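Local atomic coordinates of clavulanic acid biosynthesis oligopeptide binding protein 2 (Streptomyces clavuligerus, PDB entry 2WOL), a protein that belongs to the oligopeptide-binding solute-binding proteins, is linked to clavulanic acid biosynthesis and probably binds peptides. Residues P71-P74 and G75-L79; T113-T116 and S117-R121; E411-R415 and V416-L420; R511-E514 and R515-E519. All blocks are in the same frame, centred on the assembly; numbering follows the deposited sequence. Where two conformers were deposited one is given.

Contact 1: residues P71-P74 and G75-L79; sequences PTDP and GPAGL
Asp73 and Gly75 meet in an Asx turn, within the loop that runs from strand 68-69 into the short 3-10 segment 76-79. The backbone N of Gly75 donates to Asp73 OD1 at 2.9 Å, with an N-H...O angle of 158°. This N-H comes in from above the carboxylate plane, 43° out of it. The carboxylate thus reaches forward to the N-H two residues on. With Asp73 CG anti to its own backbone N (chi1 -165°), the group is directed toward Gly75 and Ala77. Its other oxygen, OD2, packs against the methyl of Ala77, with OD2 to CB at 3.4 Å.

The ring of Pro71 packs on the backbone carbonyls of Ala77 and Gly78. Its CG rests 3.2 Å from Ala77 O, and its CD lies 3.8 Å from Gly78 O. Asp73 O packs against Gly78 CA at 3.7 Å. One turn of 3-10 backbone holds the second half in shape, with Gly78 N bonded to Gly75 O.

Within the first half, Thr72 is the centre of an inverse gamma turn. Its OG1 is hydrogen-bonded to Ile241 O, and Pro71 O accepts from His545 NE2. These bonds tie the first half to distant parts of the chain. In the second half, Leu79 N reaches Pro76 O at 3.0 Å.

Contact 2: residues T113-T116 and S117-R121; sequences TPIT and SDDVR
The carboxylate of Asp119 is met above its plane by the backbone N of Thr116. This N-H donates to OD2 at 3.1 Å, nearly straight at 170°, from 67° out of the plane. In return, Asp119 N donates to Thr116 O at 2.9 Å. The pair resembles a capping box, but with the return bond made by the Thr116 carbonyl. Asp119 CG sits beside its own backbone N (chi1 -55°), which turns the carboxylate back toward Thr116.

A water extends the grip. It donates to Asp119 OD2 at 2.7 Å and to Pro114 O at 2.8 Å, and is hydrogen-bonded to Thr116 OG1 at 3.2 Å. Tyr109 OH is a further partner of OD2, so this oxygen is held by backbone, water and phenol together. Such a set of donors would be expected to keep the carboxylate charged.

The neighbouring hairpin packs against the first turn of helix 117-127. Ser117 OG bonds to Asp168 O, in the turn between strands 164-166 and 171-175. The Ser117 side chain also touches Thr166 on strand 164-166. Val120 packs on Ile172 of strand 171-175, which sets the helix start against the four-stranded antiparallel sheet.

Contact 3: residues E411-R415 and V416-L420; sequences ESLAR and VGIEL
Leu413 O is gripped by two backbone donors, Val416 N and Ile418 N, each at 3.1 Å. They reach it from opposite faces of its carbonyl plane. The Val416 bond is the straighter, at 161° against 143° for Ile418. Gly417 N donates to Ala414 O, also at 3.1 Å. Together the Ile418 and Gly417 bonds make a Schellman motif that ends helix 401-414. Gly417 is its C-prime residue, with a positive phi.

Leu413 on the helix packs against Ile418 and Leu420 on the strand, and the side chains cross at an angle. Leu413 CB meets Ile418 CB at 3.8 Å, and Leu413 CD1 meets Leu420 CD1 at 3.7 Å. Val416 CG2 lies 3.4 Å from Leu413 O, beside the gripped carbonyl.

Arg415 curls back along the last turn through a bend at chi3 (-61°). Its NE donates to Ser412 O at 2.9 Å, in the guanidinium plane and on a carbonyl lone pair. Its NH2 goes on to Ala328 O and Arg372 O, so the group has partners beyond the helix.

The turn joins the helix and second strand of a beta-alpha-beta unit made by strand 391-398, helix 401-414 and strand 418-425. Ile418 and Leu420 pack on Phe391 and Ala393 of the parallel strand 391-398, while Val416 packs on helix 375-384.

Contact 4: residues R511-E514 and R515-E519; sequences RAVE and RRVME
Val513 and Val517 stand one turn apart on the same face of helix 503-520. Val513 CG1 and Val517 CG2 approach to 4.3 Å, a loose apolar contact along the helix. Val517 CG2 also lies over the carbonyl of Val513, 3.3 Å from its O. That methyl sits beside the backbone N of Val517, while CG1 is anti to it (chi1 172°).

The arginines leave the helix in different directions. In one conformer the stem of Arg516 runs back over the preceding turn, with its CG 3.4 Å from Ala512 O, and the guanidinium forms a salt bridge with Glu489. Arg515 CB rests on Arg511 O at 3.4 Å. Arg511 NH1 forms a salt bridge with Glu508, while its NE and NH2 bond to Ala358 O and His359 O.

Glu514 projects from the helix as an extended chain, CG anti to its backbone N (chi1 -173°). Its buried carboxylate is well supplied with donors: Gln360 NE2 at OE1, and the backbone N atoms of Leu351 and Phe352 at OE2. Met518, one turn on, lays its CG 3.6 Å from Glu514 O.

Four alpha-helical bonds hold these stems in step. Val517 N to Val513 O is 2.9 Å, and Met518 N to Glu514 O is 3.0 Å.

Around this helix, Val513 packs on Val490 and Leu493 of helix 488-499 and on Leu464 of helix 460-468. Val517 packs on Val468 of helix 460-468, and Met518 on Leu364 in a loop.

How the contacts relate
The four contacts come in series along the chain and none touches another. Contacts 1 and 2 lie 27 Å apart between centres, with nearest atoms about 17 Å apart. Contact 1 is in the loop between strands 68-69 and 82-83, and contact 2 is at the start of helix 117-127. Contacts 3 and 4 are also 27 Å apart between centres. The strand of contact 3 belongs to the mixed seven-stranded sheet, and helix 503-520 of contact 4 leads into strand 523-534 of that sheet. Contacts 2 and 3 lie farthest apart, 59 Å between centres, on opposite sides of the chain's centre. Each is local, shaping one loop, helix start, helix end or helix body across the fold.

Contact 1: residues P71-P74 and G75-L79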
ATOM      1  N   PRO A  71      -0.702  15.419   2.541  1.00 10.01           N
ATOM      2  CA  PRO A  71      -1.582  16.543   2.838  1.00 10.51           C
ATOM      3  C   PRO A  71      -3.052  16.172   2.704  1.00 10.61           C
ATOM      4  O   PRO A  71      -3.392  15.146   2.094  1.00 10.84           O
ATOM      5  CB  PRO A  71      -1.176  17.597   1.801  1.00 10.91           C
ATOM      6  CG  PRO A  71      -0.583  16.837   0.687  1.00 11.15           C
ATOM      7  CD  PRO A  71       0.059  15.615   1.293  1.00  9.91           C
ATOM      8  N   THR A  72      -3.908  16.994   3.298  1.00 10.66           N
ATOM      9  CA  THR A  72      -5.350  16.788   3.231  1.00 11.28           C
ATOM     10  C   THR A  72      -5.850  17.382   1.914  1.00 11.59           C
ATOM     11  O   THR A  72      -6.270  18.538   1.845  1.00 11.99           O
ATOM     12  CB  THR A  72      -6.044  17.388   4.472  1.00 11.31           C
ATOM     13  OG1 THR A  72      -5.445  16.827   5.648  1.00 12.59           O
ATOM     14  CG2 THR A  72      -7.540  17.083   4.485  1.00 11.72           C
ATOM     15  N   ASP A  73      -5.771  16.571   0.862  1.00 11.81           N
ATOM     16  CA  ASP A  73      -5.967  17.037  -0.506  1.00 12.27           C
ATOM     17  C   ASP A  73      -6.399  15.868  -1.386  1.00 12.45           C
ATOM     18  O   ASP A  73      -5.683  14.870  -1.475  1.00 12.21           O
ATOM     19  CB  ASP A  73      -4.649  17.632  -1.026  1.00 12.71           C
ATOM     20  CG  ASP A  73      -4.815  18.465  -2.300  1.00 14.22           C
ATOM     21  OD1 ASP A  73      -5.791  18.277  -3.061  1.00 16.56           O
ATOM     22  OD2 ASP A  73      -3.933  19.317  -2.543  1.00 17.51           O
ATOM     23  N   PRO A  74      -7.580  15.981  -2.028  1.00 12.61           N
ATOM     24  CA  PRO A  74      -8.043  14.954  -2.963  1.00 12.75           C
ATOM     25  C   PRO A  74      -7.287  14.923  -4.293  1.00 12.71           C
ATOM     26  O   PRO A  74      -7.379  13.934  -5.024  1.00 12.88           O
ATOM     27  CB  PRO A  74      -9.506  15.340  -3.208  1.00 12.67           C
ATOM     28  CG  PRO A  74      -9.564  16.788  -2.954  1.00 13.43           C
ATOM     29  CD  PRO A  74      -8.572  17.063  -1.866  1.00 12.77           C
ATOM     30  N   GLY A  75      -6.559  15.995  -4.597  1.00 12.89           N
ATOM     31  CA  GLY A  75      -5.831  16.107  -5.862  1.00 13.29           C
ATOM     32  C   GLY A  75      -4.441  15.489  -5.849  1.00 13.61           C
ATOM     33  O   GLY A  75      -4.018  14.934  -4.834  1.00 13.35           O
ATOM     34  N   PRO A  76      -3.713  15.588  -6.981  1.00 13.67           N
ATOM     35  CA  PRO A  76      -2.366  15.019  -7.140  1.00 13.67           C
ATOM     36  C   PRO A  76      -1.361  15.442  -6.063  1.00 13.42           C
ATOM     37  O   PRO A  76      -0.434  14.684  -5.768  1.00 13.38           O
ATOM     38  CB  PRO A  76      -1.926  15.536  -8.516  1.00 13.72           C
ATOM     39  CG  PRO A  76      -3.204  15.761  -9.254  1.00 14.19           C
ATOM     40  CD  PRO A  76      -4.166  16.261  -8.213  1.00 13.93           C
ATOM     41  N   ALA A  77      -1.537  16.630  -5.484  1.00 13.07           N
ATOM     42  CA  ALA A  77      -0.663  17.086  -4.398  1.00 12.87           C
ATOM     43  C   ALA A  77      -0.748  16.177  -3.173  1.00 12.47           C
ATOM     44  O   ALA A  77       0.175  16.140  -2.357  1.00 12.48           O
ATOM     45  CB  ALA A  77      -0.970  18.531  -4.016  1.00 13.02           C
ATOM     46  N   GLY A  78      -1.852  15.438  -3.057  1.00 11.82           N
ATOM     47  CA  GLY A  78      -2.008  14.449  -1.988  1.00 11.17           C
ATOM     48  C   GLY A  78      -0.934  13.373  -1.982  1.00 10.81           C
ATOM     49  O   GLY A  78      -0.722  12.715  -0.964  1.00 10.67           O
ATOM     50  N   LEU A  79      -0.250  13.204  -3.114  1.00 10.50           N
ATOM     51  CA  LEU A  79       0.804  12.198  -3.255  1.00 10.71           C
ATOM     52  C   LEU A  79       2.173  12.702  -2.802  1.00 10.42           C
ATOM     53  O   LEU A  79       3.124  11.926  -2.725  1.00 10.34           O
ATOM     54  CB  LEU A  79       0.901  11.723  -4.707  1.00 10.76           C
ATOM     55  CG  LEU A  79      -0.390  11.189  -5.332  1.00 11.64           C
ATOM     56  CD1 LEU A  79      -0.246  11.093  -6.846  1.00 13.53           C
ATOM     57  CD2 LEU A  79      -0.741   9.844  -4.738  1.00 12.24           C
TER

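Contact 2: residues T113-T116 and S117-R121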
ATOM      1  N   THR A 113       3.897  15.680  28.036  1.00 14.53           N
ATOM      2  CA  THR A 113       5.361  15.712  27.932  1.00 14.15           C
ATOM      3  C   THR A 113       5.814  16.175  26.536  1.00 13.97           C
ATOM      4  O   THR A 113       5.064  16.033  25.567  1.00 13.68           O
ATOM      5  CB  THR A 113       5.987  14.341  28.281  1.00 14.30           C
ATOM      6  OG1 THR A 113       5.571  13.360  27.324  1.00 14.18           O
ATOM      7  CG2 THR A 113       5.575  13.892  29.680  1.00 14.74           C
ATOM      8  N   PRO A 114       7.031  16.746  26.429  1.00 13.71           N
ATOM      9  CA  PRO A 114       7.493  17.345  25.174  1.00 13.55           C
ATOM     10  C   PRO A 114       7.895  16.348  24.088  1.00 13.13           C
ATOM     11  O   PRO A 114       8.477  15.298  24.384  1.00 12.84           O
ATOM     12  CB  PRO A 114       8.732  18.151  25.597  1.00 13.86           C
ATOM     13  CG  PRO A 114       8.742  18.137  27.092  1.00 14.17           C
ATOM     14  CD  PRO A 114       8.040  16.896  27.492  1.00 13.69           C
ATOM     15  N   ILE A 115       7.591  16.705  22.843  1.00 12.78           N
ATOM     16  CA  ILE A 115       8.084  15.991  21.668  1.00 12.37           C
ATOM     17  C   ILE A 115       9.419  16.599  21.249  1.00 12.36           C
ATOM     18  O   ILE A 115       9.509  17.808  20.999  1.00 12.03           O
ATOM     19  CB  ILE A 115       7.093  16.073  20.480  1.00 12.37           C
ATOM     20  CG1 ILE A 115       5.712  15.556  20.894  1.00 11.85           C
ATOM     21  CG2 ILE A 115       7.637  15.300  19.272  1.00 12.09           C
ATOM     22  CD1 ILE A 115       4.626  15.732  19.841  1.00 12.36           C
ATOM     23  N   THR A 116      10.455  15.763  21.185  1.00 12.02           N
ATOM     24  CA  THR A 116      11.787  16.210  20.779  1.00 12.22           C
ATOM     25  C   THR A 116      12.336  15.342  19.651  1.00 11.82           C
ATOM     26  O   THR A 116      11.820  14.254  19.380  1.00 11.57           O
ATOM     27  CB  THR A 116      12.802  16.199  21.958  1.00 12.29           C
ATOM     28  OG1 THR A 116      13.051  14.850  22.373  1.00 13.55           O
ATOM     29  CG2 THR A 116      12.290  17.021  23.142  1.00 12.80           C
ATOM     30  N   SER A 117      13.390  15.830  19.003  1.00 11.46           N
ATOM     31  CA  SER A 117      14.057  15.097  17.926  1.00 11.41           C
ATOM     32  C   SER A 117      14.578  13.729  18.378  1.00 11.21           C
ATOM     33  O   SER A 117      14.611  12.783  17.587  1.00 11.31           O
ATOM     34  CB  SER A 117      15.190  15.930  17.335  1.00 11.62           C
ATOM     35  OG  SER A 117      16.174  16.216  18.318  1.00 11.76           O
ATOM     36  N   ASP A 118      14.965  13.625  19.648  1.00 10.86           N
ATOM     37  CA  ASP A 118      15.365  12.344  20.240  1.00 10.85           C
ATOM     38  C   ASP A 118      14.281  11.276  20.089  1.00 10.47           C
ATOM     39  O   ASP A 118      14.595  10.095  19.955  1.00  9.90           O
ATOM     40  CB  ASP A 118      15.754  12.503  21.712  0.50 11.12           C
ATOM     41  CG  ASP A 118      17.249  12.731  21.907  0.50 12.06           C
ATOM     42  OD1 ASP A 118      17.984  12.931  20.914  0.50 12.74           O
ATOM     43  OD2 ASP A 118      17.693  12.706  23.074  0.50 13.68           O
ATOM     44  N   ASP A 119      13.016  11.698  20.107  1.00  9.75           N
ATOM     45  CA  ASP A 119      11.881  10.773  20.031  1.00  9.64           C
ATOM     46  C   ASP A 119      11.682  10.249  18.615  1.00  9.57           C
ATOM     47  O   ASP A 119      11.204   9.123  18.429  1.00  9.26           O
ATOM     48  CB  ASP A 119      10.594  11.460  20.490  1.00  9.49           C
ATOM     49  CG  ASP A 119      10.702  12.072  21.880  1.00 10.86           C
ATOM     50  OD1 ASP A 119      11.635  11.724  22.641  1.00 12.12           O
ATOM     51  OD2 ASP A 119       9.825  12.899  22.215  1.00 12.02           O
ATOM     52  N   VAL A 120      12.034  11.072  17.627  1.00  9.12           N
ATOM     53  CA  VAL A 120      11.961  10.661  16.230  1.00  9.28           C
ATOM     54  C   VAL A 120      13.091   9.680  15.943  1.00  9.29           C
ATOM     55  O   VAL A 120      12.872   8.642  15.314  1.00  9.34           O
ATOM     56  CB  VAL A 120      12.003  11.862  15.250  1.00  9.20           C
ATOM     57  CG1 VAL A 120      11.947  11.372  13.800  1.00  9.75           C
ATOM     58  CG2 VAL A 120      10.851  12.817  15.525  1.00  9.61           C
ATOM     59  N   ARG A 121      14.294   9.995  16.419  1.00  9.21           N
ATOM     60  CA  ARG A 121      15.392   9.048  16.306  1.00  9.15           C
ATOM     61  C   ARG A 121      15.038   7.738  16.998  1.00  8.69           C
ATOM     62  O   ARG A 121      15.295   6.661  16.455  1.00  8.35           O
ATOM     63  CB  ARG A 121      16.686   9.602  16.889  1.00  9.56           C
ATOM     64  CG  ARG A 121      17.823   8.589  16.859  1.00 10.38           C
ATOM     65  CD  ARG A 121      19.154   9.248  17.056  1.00 12.05           C
ATOM     66  NE  ARG A 121      19.323   9.712  18.425  1.00 12.05           N
ATOM     67  CZ  ARG A 121      20.362  10.424  18.836  1.00 13.57           C
ATOM     68  NH1 ARG A 121      21.321  10.753  17.975  1.00 13.94           N
ATOM     69  NH2 ARG A 121      20.438  10.804  20.105  1.00 14.98           N
TER
HETATM   70  O   HOH W   1      10.926  13.928  24.513  1.00 14.84           O

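Contact 3: residues E411-R415 and V416-L420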
ATOM      1  N   GLU A 411      -7.590 -21.817 -18.511  1.00 10.83           N
ATOM      2  CA  GLU A 411      -8.437 -21.807 -19.699  1.00 11.68           C
ATOM      3  C   GLU A 411      -7.776 -21.078 -20.879  1.00 11.02           C
ATOM      4  O   GLU A 411      -7.814 -21.563 -22.016  1.00 10.96           O
ATOM      5  CB  GLU A 411      -9.797 -21.184 -19.366  1.00 11.61           C
ATOM      6  CG  GLU A 411     -10.828 -21.280 -20.480  1.00 14.27           C
ATOM      7  CD  GLU A 411     -12.206 -20.773 -20.065  1.00 14.02           C
ATOM      8  OE1 GLU A 411     -12.521 -20.765 -18.853  1.00 18.70           O
ATOM      9  OE2 GLU A 411     -12.977 -20.383 -20.962  1.00 18.50           O
ATOM     10  N   SER A 412      -7.168 -19.925 -20.599  1.00 10.58           N
ATOM     11  CA  SER A 412      -6.483 -19.132 -21.623  1.00 10.30           C
ATOM     12  C   SER A 412      -5.376 -19.936 -22.283  1.00 10.18           C
ATOM     13  O   SER A 412      -5.305 -20.028 -23.503  1.00 10.00           O
ATOM     14  CB  SER A 412      -5.865 -17.866 -21.013  1.00 10.44           C
ATOM     15  OG  SER A 412      -6.845 -16.975 -20.506  1.00 10.42           O
ATOM     16  N   LEU A 413      -4.515 -20.521 -21.455  1.00  9.98           N
ATOM     17  CA  LEU A 413      -3.291 -21.150 -21.934  1.00 10.01           C
ATOM     18  C   LEU A 413      -3.515 -22.518 -22.564  1.00 10.01           C
ATOM     19  O   LEU A 413      -2.719 -22.958 -23.392  1.00  9.83           O
ATOM     20  CB  LEU A 413      -2.261 -21.234 -20.801  1.00  9.94           C
ATOM     21  CG  LEU A 413      -1.853 -19.916 -20.128  1.00 10.51           C
ATOM     22  CD1 LEU A 413      -0.665 -20.129 -19.207  1.00 11.46           C
ATOM     23  CD2 LEU A 413      -1.550 -18.824 -21.148  1.00 11.41           C
ATOM     24  N   ALA A 414      -4.602 -23.186 -22.180  1.00 10.22           N
ATOM     25  CA  ALA A 414      -4.948 -24.490 -22.760  1.00 10.37           C
ATOM     26  C   ALA A 414      -5.133 -24.402 -24.275  1.00 10.72           C
ATOM     27  O   ALA A 414      -4.926 -25.381 -24.991  1.00 10.98           O
ATOM     28  CB  ALA A 414      -6.198 -25.054 -22.104  1.00 10.72           C
ATOM     29  N   ARG A 415      -5.500 -23.216 -24.756  1.00 10.62           N
ATOM     30  CA  ARG A 415      -5.740 -22.979 -26.182  1.00 11.21           C
ATOM     31  C   ARG A 415      -4.497 -23.160 -27.060  1.00 11.48           C
ATOM     32  O   ARG A 415      -4.622 -23.366 -28.270  1.00 11.99           O
ATOM     33  CB  ARG A 415      -6.331 -21.584 -26.395  1.00 11.15           C
ATOM     34  CG  ARG A 415      -7.668 -21.370 -25.699  1.00 11.24           C
ATOM     35  CD  ARG A 415      -8.182 -19.950 -25.887  1.00 10.93           C
ATOM     36  NE  ARG A 415      -7.259 -18.960 -25.331  1.00 10.14           N
ATOM     37  CZ  ARG A 415      -7.328 -17.651 -25.557  1.00  9.76           C
ATOM     38  NH1 ARG A 415      -8.280 -17.147 -26.337  1.00 10.79           N
ATOM     39  NH2 ARG A 415      -6.434 -16.840 -25.002  1.00  9.88           N
ATOM     40  N   VAL A 416      -3.312 -23.075 -26.456  1.00 11.42           N
ATOM     41  CA  VAL A 416      -2.050 -23.270 -27.179  1.00 11.76           C
ATOM     42  C   VAL A 416      -1.249 -24.456 -26.617  1.00 11.84           C
ATOM     43  O   VAL A 416      -0.036 -24.560 -26.816  1.00 12.09           O
ATOM     44  CB  VAL A 416      -1.193 -21.970 -27.223  1.00 11.64           C
ATOM     45  CG1 VAL A 416      -1.916 -20.881 -28.010  1.00 11.86           C
ATOM     46  CG2 VAL A 416      -0.846 -21.483 -25.815  1.00 11.76           C
ATOM     47  N   GLY A 417      -1.942 -25.347 -25.913  1.00 11.90           N
ATOM     48  CA  GLY A 417      -1.335 -26.583 -25.422  1.00 12.09           C
ATOM     49  C   GLY A 417      -0.521 -26.448 -24.150  1.00 12.50           C
ATOM     50  O   GLY A 417       0.219 -27.363 -23.783  1.00 12.31           O
ATOM     51  N   ILE A 418      -0.642 -25.309 -23.475  1.00 12.47           N
ATOM     52  CA  ILE A 418      -0.031 -25.151 -22.162  1.00 12.63           C
ATOM     53  C   ILE A 418      -1.037 -25.655 -21.135  1.00 13.17           C
ATOM     54  O   ILE A 418      -2.066 -25.015 -20.893  1.00 13.31           O
ATOM     55  CB  ILE A 418       0.404 -23.693 -21.879  1.00 12.55           C
ATOM     56  CG1 ILE A 418       1.400 -23.226 -22.949  1.00 11.97           C
ATOM     57  CG2 ILE A 418       1.020 -23.588 -20.485  1.00 12.56           C
ATOM     58  CD1 ILE A 418       1.696 -21.725 -22.945  1.00 12.35           C
ATOM     59  N   GLU A 419      -0.733 -26.817 -20.560  1.00 13.76           N
ATOM     60  CA  GLU A 419      -1.643 -27.517 -19.659  1.00 14.53           C
ATOM     61  C   GLU A 419      -1.251 -27.240 -18.218  1.00 13.86           C
ATOM     62  O   GLU A 419      -0.234 -27.742 -17.731  1.00 13.54           O
ATOM     63  CB  GLU A 419      -1.606 -29.027 -19.915  1.00 14.47           C
ATOM     64  CG  GLU A 419      -1.959 -29.453 -21.331  1.00 16.49           C
ATOM     65  CD  GLU A 419      -1.735 -30.941 -21.557  1.00 17.03           C
ATOM     66  OE1 GLU A 419      -1.825 -31.718 -20.578  1.00 21.34           O
ATOM     67  OE2 GLU A 419      -1.469 -31.332 -22.714  1.00 22.04           O
ATOM     68  N   LEU A 420      -2.063 -26.438 -17.540  1.00 13.53           N
ATOM     69  CA  LEU A 420      -1.781 -26.069 -16.164  1.00 13.42           C
ATOM     70  C   LEU A 420      -2.663 -26.804 -15.179  1.00 13.57           C
ATOM     71  O   LEU A 420      -3.841 -27.050 -15.443  1.00 13.69           O
ATOM     72  CB  LEU A 420      -1.973 -24.565 -15.953  1.00 13.63           C
ATOM     73  CG  LEU A 420      -1.178 -23.563 -16.783  1.00 13.54           C
ATOM     74  CD1 LEU A 420      -1.459 -22.167 -16.255  1.00 13.40           C
ATOM     75  CD2 LEU A 420       0.309 -23.861 -16.739  1.00 13.90           C
TER

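Contact 4: residues R511-E514 and R515-E519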
ATOM      1  N   ARG A 511      10.644   4.762 -16.759  1.00 10.21           N
ATOM      2  CA  ARG A 511      10.037   4.215 -17.969  1.00 10.31           C
ATOM      3  C   ARG A 511      10.937   3.181 -18.634  1.00 10.18           C
ATOM      4  O   ARG A 511      10.453   2.166 -19.133  1.00  9.99           O
ATOM      5  CB  ARG A 511       9.664   5.327 -18.950  1.00 10.62           C
ATOM      6  CG  ARG A 511       8.461   6.109 -18.497  1.00 11.92           C
ATOM      7  CD  ARG A 511       8.164   7.293 -19.378  1.00 14.12           C
ATOM      8  NE  ARG A 511       6.872   7.849 -18.993  1.00 16.31           N
ATOM      9  CZ  ARG A 511       6.398   9.027 -19.379  1.00 18.80           C
ATOM     10  NH1 ARG A 511       7.113   9.820 -20.169  1.00 19.65           N
ATOM     11  NH2 ARG A 511       5.202   9.415 -18.959  1.00 19.68           N
ATOM     12  N   ALA A 512      12.246   3.435 -18.624  1.00 10.07           N
ATOM     13  CA  ALA A 512      13.217   2.469 -19.130  1.00 10.13           C
ATOM     14  C   ALA A 512      13.241   1.200 -18.270  1.00 10.09           C
ATOM     15  O   ALA A 512      13.324   0.091 -18.801  1.00 10.85           O
ATOM     16  CB  ALA A 512      14.609   3.086 -19.215  1.00 10.23           C
ATOM     17  N   VAL A 513      13.166   1.362 -16.950  1.00  9.80           N
ATOM     18  CA  VAL A 513      13.072   0.208 -16.049  1.00  9.47           C
ATOM     19  C   VAL A 513      11.854  -0.650 -16.386  1.00  9.08           C
ATOM     20  O   VAL A 513      11.976  -1.859 -16.566  1.00  8.72           O
ATOM     21  CB  VAL A 513      13.012   0.619 -14.557  1.00  9.51           C
ATOM     22  CG1 VAL A 513      12.803  -0.603 -13.663  1.00  9.61           C
ATOM     23  CG2 VAL A 513      14.282   1.356 -14.152  1.00 10.10           C
ATOM     24  N   GLU A 514      10.685  -0.015 -16.478  1.00  8.95           N
ATOM     25  CA  GLU A 514       9.447  -0.744 -16.735  1.00  8.73           C
ATOM     26  C   GLU A 514       9.496  -1.468 -18.076  1.00  8.75           C
ATOM     27  O   GLU A 514       9.077  -2.629 -18.178  1.00  8.59           O
ATOM     28  CB  GLU A 514       8.234   0.182 -16.688  1.00  8.74           C
ATOM     29  CG  GLU A 514       6.920  -0.585 -16.779  1.00  8.63           C
ATOM     30  CD  GLU A 514       5.700   0.308 -16.810  1.00  8.71           C
ATOM     31  OE1 GLU A 514       5.723   1.340 -17.516  1.00  9.24           O
ATOM     32  OE2 GLU A 514       4.715  -0.037 -16.131  1.00  9.34           O
ATOM     33  N   ARG A 515      10.016  -0.782 -19.094  1.00  8.76           N
ATOM     34  CA  ARG A 515      10.174  -1.385 -20.410  1.00  9.15           C
ATOM     35  C   ARG A 515      11.057  -2.630 -20.342  1.00  9.24           C
ATOM     36  O   ARG A 515      10.698  -3.674 -20.884  1.00  9.48           O
ATOM     37  CB  ARG A 515      10.738  -0.371 -21.413  1.00  9.67           C
ATOM     38  CG  ARG A 515      10.951  -0.953 -22.803  1.00 10.77           C
ATOM     39  CD  ARG A 515      11.267   0.122 -23.833  1.00 13.38           C
ATOM     40  NE  ARG A 515      10.106   0.964 -24.123  1.00 14.79           N
ATOM     41  CZ  ARG A 515       9.199   0.706 -25.062  1.00 15.60           C
ATOM     42  NH1 ARG A 515       9.302  -0.381 -25.818  1.00 15.70           N
ATOM     43  NH2 ARG A 515       8.182   1.540 -25.242  1.00 16.63           N
ATOM     44  N   ARG A 516      12.202  -2.527 -19.671  1.00  9.06           N
ATOM     45  CA  ARG A 516      13.112  -3.669 -19.572  1.00  9.30           C
ATOM     46  C   ARG A 516      12.451  -4.829 -18.834  1.00  8.91           C
ATOM     47  O   ARG A 516      12.609  -5.979 -19.229  1.00  9.04           O
ATOM     48  CB  ARG A 516      14.410  -3.270 -18.872  0.33  9.32           C
ATOM     49  CG  ARG A 516      15.352  -2.463 -19.737  0.33  9.81           C
ATOM     50  CD  ARG A 516      16.532  -1.964 -18.933  0.33 10.77           C
ATOM     51  NE  ARG A 516      17.510  -1.272 -19.769  0.33 11.54           N
ATOM     52  CZ  ARG A 516      18.565  -1.853 -20.332  0.33 11.87           C
ATOM     53  NH1 ARG A 516      18.792  -3.149 -20.156  0.33 12.20           N
ATOM     54  NH2 ARG A 516      19.396  -1.137 -21.078  0.33 12.19           N
ATOM     55  N   VAL A 517      11.703  -4.519 -17.775  1.00  8.13           N
ATOM     56  CA  VAL A 517      10.975  -5.549 -17.033  1.00  8.32           C
ATOM     57  C   VAL A 517       9.981  -6.277 -17.939  1.00  7.77           C
ATOM     58  O   VAL A 517       9.895  -7.500 -17.909  1.00  8.24           O
ATOM     59  CB  VAL A 517      10.257  -4.978 -15.787  1.00  8.23           C
ATOM     60  CG1 VAL A 517       9.348  -6.028 -15.148  1.00  9.23           C
ATOM     61  CG2 VAL A 517      11.274  -4.481 -14.776  1.00  8.54           C
ATOM     62  N   MET A 518       9.250  -5.523 -18.761  1.00  8.00           N
ATOM     63  CA  MET A 518       8.307  -6.136 -19.685  1.00  7.77           C
ATOM     64  C   MET A 518       9.011  -6.929 -20.790  1.00  8.01           C
ATOM     65  O   MET A 518       8.496  -7.950 -21.232  1.00  7.54           O
ATOM     66  CB  MET A 518       7.320  -5.102 -20.240  1.00  7.79           C
ATOM     67  CG  MET A 518       6.294  -4.614 -19.199  1.00  7.93           C
ATOM     68  SD  MET A 518       5.461  -5.921 -18.254  1.00  8.21           S
ATOM     69  CE  MET A 518       4.573  -6.784 -19.552  1.00  9.46           C
ATOM     70  N   GLU A 519      10.197  -6.475 -21.207  1.00  8.40           N
ATOM     71  CA  GLU A 519      11.018  -7.258 -22.142  1.00  8.98           C
ATOM     72  C   GLU A 519      11.357  -8.640 -21.567  1.00  8.51           C
ATOM     73  O   GLU A 519      11.349  -9.639 -22.289  1.00  9.03           O
ATOM     74  CB  GLU A 519      12.298  -6.504 -22.521  1.00  8.82           C
ATOM     75  CG  GLU A 519      12.063  -5.311 -23.438  1.00  9.43           C
ATOM     76  CD  GLU A 519      13.285  -4.413 -23.587  1.00 10.81           C
ATOM     77  OE1 GLU A 519      14.338  -4.713 -22.982  1.00 13.70           O
ATOM     78  OE2 GLU A 519      13.181  -3.398 -24.310  1.00 13.17           O
TER